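Local coordinates for protein protease VII (Escherichia coli, PDB 1I78) that is an outer-membrane beta-barrel protease of the omptin family, which typically cleaves polypeptides between two basic residues, at residues Asp15-Thr20 with Lys246-Gly251; Trp58-Met61 with Ser65-Ala68. The protein carries 3 engineered substitutions. All blocks are in the same frame, centred on the assembly; numbering follows the deposited sequence.

Overall arrangement
Both contacts belong to the closed antiparallel barrel and lie on the same side of its centre, their own centres about 20 Å apart and their nearest atoms about 7 Å apart. Contact 1 is buried in the interior and joins strands 12-31 and 245-267, which are not neighbours, through side chains alone; its segments are 226 residues apart in sequence, and contact 2 is nested within that loop. Contact 2 is partly buried and lies at a hairpin turn, where strand 37-58 gives way to strand 64-85. There two backbone hydrogen bonds pair the strands, with apolar contacts on one face. Each contact includes a hydroxyl-to-aspartate bond, from tyrosine in contact 1 and serine in contact 2.

Contact 1: Asp15-Thr20 with Lys246-Gly251; sequences DISLGT and KVYVEG
Tyr248 and Asp15 meet inside the beta-barrel, bridging two strands that are not neighbours: strand 272-296 runs between strand 12-31 and strand 245-267 and pairs with both. The backbones are accordingly far apart, with 8.9 Å between Ser17 CA and Tyr248 CA, and the gap is spanned by the tyrosine. With chi1 at 80° the ring stands over its own backbone, flanked by N and C, an orientation from which it extends across the inner surface and brings the phenol end to the other strand. Tyr248 OH donates a hydrogen bond of 2.6 Å to Asp15 OD1, which receives it on its syn lone pair, on the side of OD2. OD1 lies beyond the edge of the ring, near its plane, but the carboxylate itself is turned 67° from that plane. Asp15 OD2 also comes near the ring, at 3.6 Å from Tyr248 CE2. Asp15 reaches its partner with CG opposite the backbone N (chi1 -168°). Ser17, two residues along the same strand, adds a van der Waals contact to the hydroxyl, CB to Tyr248 OH 3.4 Å, approaching obliquely to the ring. Its own OG hydrogen-bonds Thr290 OG1 on the intervening strand. Two more polar links lie along strand 245-267: Lys246 forms a salt bridge with Glu193, and Glu250 OE2 is hydrogen-bonded to Asn236. Ile16, Leu18, Val247 and Val249 are instead on the surface, as expected of the apolar outer wall of a membrane barrel. The phenol therefore ties strands one place removed from each other in the sheet, across a polar interior. Donation from the hydroxyl of the buried Tyr248 would be expected to stabilise negative charge on the carboxylate of Asp15.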
loop_
_atom_site.group_PDB
_atom_site.type_symbol
_atom_site.label_atom_id
_atom_site.label_comp_id
_atom_site.label_asym_id
_atom_site.label_seq_id
_atom_site.Cartn_x
_atom_site.Cartn_y
_atom_site.Cartn_z
ATOM N N ASP A 15 -7.149 -17.875 -10.696
ATOM C CA ASP A 15 -7.511 -17.589 -9.323
ATOM C C ASP A 15 -8.330 -16.306 -9.281
ATOM O O ASP A 15 -7.835 -15.244 -9.647
ATOM C CB ASP A 15 -6.226 -17.414 -8.514
ATOM C CG ASP A 15 -6.464 -17.399 -7.022
ATOM O OD1 ASP A 15 -7.392 -16.688 -6.567
ATOM O OD2 ASP A 15 -5.706 -18.093 -6.304
ATOM N N ILE A 16 -9.578 -16.413 -8.837
ATOM C CA ILE A 16 -10.456 -15.255 -8.736
ATOM C C ILE A 16 -10.997 -15.189 -7.312
ATOM O O ILE A 16 -11.420 -16.205 -6.754
ATOM C CB ILE A 16 -11.641 -15.359 -9.718
ATOM C CG1 ILE A 16 -12.464 -14.073 -9.682
ATOM C CG2 ILE A 16 -12.532 -16.542 -9.350
ATOM C CD1 ILE A 16 -11.716 -12.863 -10.183
ATOM N N SER A 17 -10.976 -14.011 -6.705
ATOM C CA SER A 17 -11.478 -13.915 -5.344
ATOM C C SER A 17 -11.999 -12.538 -4.999
ATOM O O SER A 17 -11.725 -11.560 -5.695
ATOM C CB SER A 17 -10.393 -14.309 -4.340
ATOM O OG SER A 17 -9.457 -13.264 -4.141
ATOM N N LEU A 18 -12.764 -12.484 -3.913
ATOM C CA LEU A 18 -13.349 -11.243 -3.434
ATOM C C LEU A 18 -12.970 -11.017 -1.987
ATOM O O LEU A 18 -12.642 -11.954 -1.262
ATOM C CB LEU A 18 -14.868 -11.290 -3.561
ATOM C CG LEU A 18 -15.372 -11.308 -5.005
ATOM C CD1 LEU A 18 -16.899 -11.374 -5.032
ATOM C CD2 LEU A 18 -14.873 -10.053 -5.718
ATOM N N GLY A 19 -13.016 -9.761 -1.566
ATOM C CA GLY A 19 -12.677 -9.469 -0.193
ATOM C C GLY A 19 -12.547 -8.002 0.117
ATOM O O GLY A 19 -13.080 -7.143 -0.587
ATOM N N THR A 20 -11.797 -7.723 1.173
ATOM C CA THR A 20 -11.607 -6.366 1.631
ATOM C C THR A 20 -10.141 -6.002 1.839
ATOM O O THR A 20 -9.276 -6.868 2.036
ATOM C CB THR A 20 -12.349 -6.144 2.960
ATOM O OG1 THR A 20 -11.704 -6.909 3.986
ATOM C CG2 THR A 20 -13.801 -6.602 2.851
ATOM N N LYS A 246 -10.080 -25.617 -6.109
ATOM C CA LYS A 246 -9.836 -25.368 -4.697
ATOM C C LYS A 246 -10.543 -24.137 -4.166
ATOM O O LYS A 246 -10.360 -23.028 -4.662
ATOM C CB LYS A 246 -8.345 -25.229 -4.410
ATOM C CG LYS A 246 -8.061 -24.981 -2.923
ATOM C CD LYS A 246 -6.575 -25.041 -2.541
ATOM C CE LYS A 246 -5.824 -23.778 -2.923
ATOM N NZ LYS A 246 -4.449 -23.761 -2.340
ATOM N N VAL A 247 -11.370 -24.333 -3.154
ATOM C CA VAL A 247 -12.050 -23.206 -2.556
ATOM C C VAL A 247 -11.094 -22.799 -1.425
ATOM O O VAL A 247 -10.577 -23.652 -0.689
ATOM C CB VAL A 247 -13.461 -23.615 -2.059
ATOM C CG1 VAL A 247 -13.427 -24.053 -0.607
ATOM C CG2 VAL A 247 -14.427 -22.476 -2.287
ATOM N N TYR A 248 -10.821 -21.507 -1.309
ATOM C CA TYR A 248 -9.878 -21.057 -0.299
ATOM C C TYR A 248 -10.171 -19.694 0.324
ATOM O O TYR A 248 -10.940 -18.879 -0.201
ATOM C CB TYR A 248 -8.469 -21.042 -0.899
ATOM C CG TYR A 248 -8.203 -19.819 -1.736
ATOM C CD1 TYR A 248 -7.784 -18.623 -1.145
ATOM C CD2 TYR A 248 -8.442 -19.829 -3.113
ATOM C CE1 TYR A 248 -7.617 -17.461 -1.903
ATOM C CE2 TYR A 248 -8.277 -18.674 -3.884
ATOM C CZ TYR A 248 -7.866 -17.494 -3.267
ATOM O OH TYR A 248 -7.717 -16.354 -4.017
ATOM N N VAL A 249 -9.500 -19.461 1.443
ATOM C CA VAL A 249 -9.634 -18.239 2.214
ATOM C C VAL A 249 -8.201 -17.750 2.513
ATOM O O VAL A 249 -7.294 -18.561 2.756
ATOM C CB VAL A 249 -10.479 -18.566 3.501
ATOM C CG1 VAL A 249 -9.645 -18.450 4.773
ATOM C CG2 VAL A 249 -11.739 -17.706 3.520
ATOM N N GLU A 250 -7.976 -16.438 2.465
ATOM C CA GLU A 250 -6.626 -15.932 2.705
ATOM C C GLU A 250 -6.543 -14.607 3.436
ATOM O O GLU A 250 -7.453 -13.784 3.350
ATOM C CB GLU A 250 -5.842 -15.805 1.376
ATOM C CG GLU A 250 -4.387 -15.376 1.585
ATOM C CD GLU A 250 -3.530 -15.440 0.334
ATOM O OE1 GLU A 250 -3.722 -14.595 -0.572
ATOM O OE2 GLU A 250 -2.653 -16.340 0.261
ATOM N N GLY A 251 -5.427 -14.427 4.143
ATOM C CA GLY A 251 -5.156 -13.209 4.879
ATOM C C GLY A 251 -3.743 -12.711 4.588
ATOM O O GLY A 251 -2.758 -13.455 4.730
#

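Contact 2: Trp58-Met61 with Ser65-Ala68; sequences WDLM and SIGA
Trp58 and Ile66 form an antiparallel hydrogen-bonded pair, CA to CA 5.2 Å, at the hairpin joining strand 37-58 to strand 64-85: Trp58 N donates to Ile66 O at 2.9 Å with an almost straight N-H...O (178°), and Ile66 N returns a bond to Trp58 O. Both side chains lie on one face of the sheet. The six-membered part of the indole turns its edge to the other strand, and Trp58 CE3 meets Ile66 CG2 at 4.1 Å while CZ3 reaches Ala68 CB at 4.2 Å. On the turn side, Leu60 CD1 packs against Ile66 CG1 at 3.8 Å, the two side chains set at an angle. The isoleucine thus has the indole and the leucine as neighbours; Ile116 of strand 97-119 also touches it. A polar link forms beside the backbone ladder. Asp59 places CG next to its backbone N (chi1 -64°), and Ser65 OG donates to Asp59 OD1 at 2.6 Å, meeting the anti lone pair, away from the second oxygen. The serine oxygen also accepts a hydrogen bond from the indole NE1 of Trp119, on strand 97-119, so both neighbours fix its position. The polar Ser65-Asp59 link and the apolar contacts of Trp58, Ile66 and Leu60 thus both join the two arms of the hairpin.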
loop_
_atom_site.group_PDB
_atom_site.type_symbol
_atom_site.label_atom_id
_atom_site.label_comp_id
_atom_site.label_asym_id
_atom_site.label_seq_id
_atom_site.Cartn_x
_atom_site.Cartn_y
_atom_site.Cartn_z
ATOM N N TRP A 58 1.138 -20.009 -14.788
ATOM C CA TRP A 58 1.591 -20.916 -15.834
ATOM C C TRP A 58 2.678 -21.781 -15.218
ATOM O O TRP A 58 3.744 -21.280 -14.878
ATOM C CB TRP A 58 2.183 -20.138 -17.020
ATOM C CG TRP A 58 1.208 -19.298 -17.815
ATOM C CD1 TRP A 58 0.465 -19.702 -18.895
ATOM C CD2 TRP A 58 0.919 -17.897 -17.639
ATOM N NE1 TRP A 58 -0.259 -18.641 -19.407
ATOM C CE2 TRP A 58 0.001 -17.524 -18.657
ATOM C CE3 TRP A 58 1.348 -16.921 -16.723
ATOM C CZ2 TRP A 58 -0.491 -16.212 -18.786
ATOM C CZ3 TRP A 58 0.855 -15.613 -16.852
ATOM C CH2 TRP A 58 -0.055 -15.275 -17.879
ATOM N N ASP A 59 2.405 -23.070 -15.036
ATOM C CA ASP A 59 3.417 -23.970 -14.488
ATOM C C ASP A 59 4.152 -24.635 -15.660
ATOM O O ASP A 59 3.955 -25.817 -15.944
ATOM C CB ASP A 59 2.780 -25.036 -13.591
ATOM C CG ASP A 59 2.112 -24.446 -12.356
ATOM O OD1 ASP A 59 2.686 -23.545 -11.697
ATOM O OD2 ASP A 59 0.999 -24.902 -12.031
ATOM N N LEU A 60 4.997 -23.848 -16.327
ATOM C CA LEU A 60 5.774 -24.274 -17.490
ATOM C C LEU A 60 6.690 -25.482 -17.317
ATOM O O LEU A 60 6.736 -26.353 -18.178
ATOM C CB LEU A 60 6.620 -23.107 -17.983
ATOM C CG LEU A 60 5.870 -21.794 -18.075
ATOM C CD1 LEU A 60 6.777 -20.740 -18.664
ATOM C CD2 LEU A 60 4.637 -21.990 -18.933
ATOM N N MET A 61 7.447 -25.516 -16.229
ATOM C CA MET A 61 8.360 -26.624 -15.975
ATOM C C MET A 61 8.295 -26.987 -14.503
ATOM O O MET A 61 7.821 -26.199 -13.686
ATOM C CB MET A 61 9.802 -26.238 -16.320
ATOM C CG MET A 61 10.038 -25.868 -17.772
ATOM S SD MET A 61 11.796 -25.581 -18.132
ATOM C CE MET A 61 11.671 -24.304 -19.397
ATOM N N SER A 65 7.651 -21.532 -12.576
ATOM C CA SER A 65 6.319 -21.054 -12.953
ATOM C C SER A 65 6.354 -19.535 -13.179
ATOM O O SER A 65 7.216 -18.836 -12.644
ATOM C CB SER A 65 5.295 -21.352 -11.853
ATOM O OG SER A 65 5.112 -22.740 -11.643
ATOM N N ILE A 66 5.430 -19.038 -13.994
ATOM C CA ILE A 66 5.321 -17.609 -14.246
ATOM C C ILE A 66 3.936 -17.230 -13.753
ATOM O O ILE A 66 2.980 -18.007 -13.888
ATOM C CB ILE A 66 5.401 -17.248 -15.748
ATOM C CG1 ILE A 66 6.725 -17.727 -16.335
ATOM C CG2 ILE A 66 5.239 -15.737 -15.929
ATOM C CD1 ILE A 66 7.925 -17.330 -15.516
ATOM N N GLY A 67 3.824 -16.043 -13.176
ATOM C CA GLY A 67 2.538 -15.617 -12.680
ATOM C C GLY A 67 2.299 -14.138 -12.825
ATOM O O GLY A 67 3.226 -13.335 -12.758
ATOM N N ALA A 68 1.035 -13.793 -13.035
ATOM C CA ALA A 68 0.596 -12.416 -13.165
ATOM C C ALA A 68 -0.578 -12.306 -12.206
ATOM O O ALA A 68 -1.459 -13.157 -12.199
ATOM C CB ALA A 68 0.138 -12.126 -14.592
#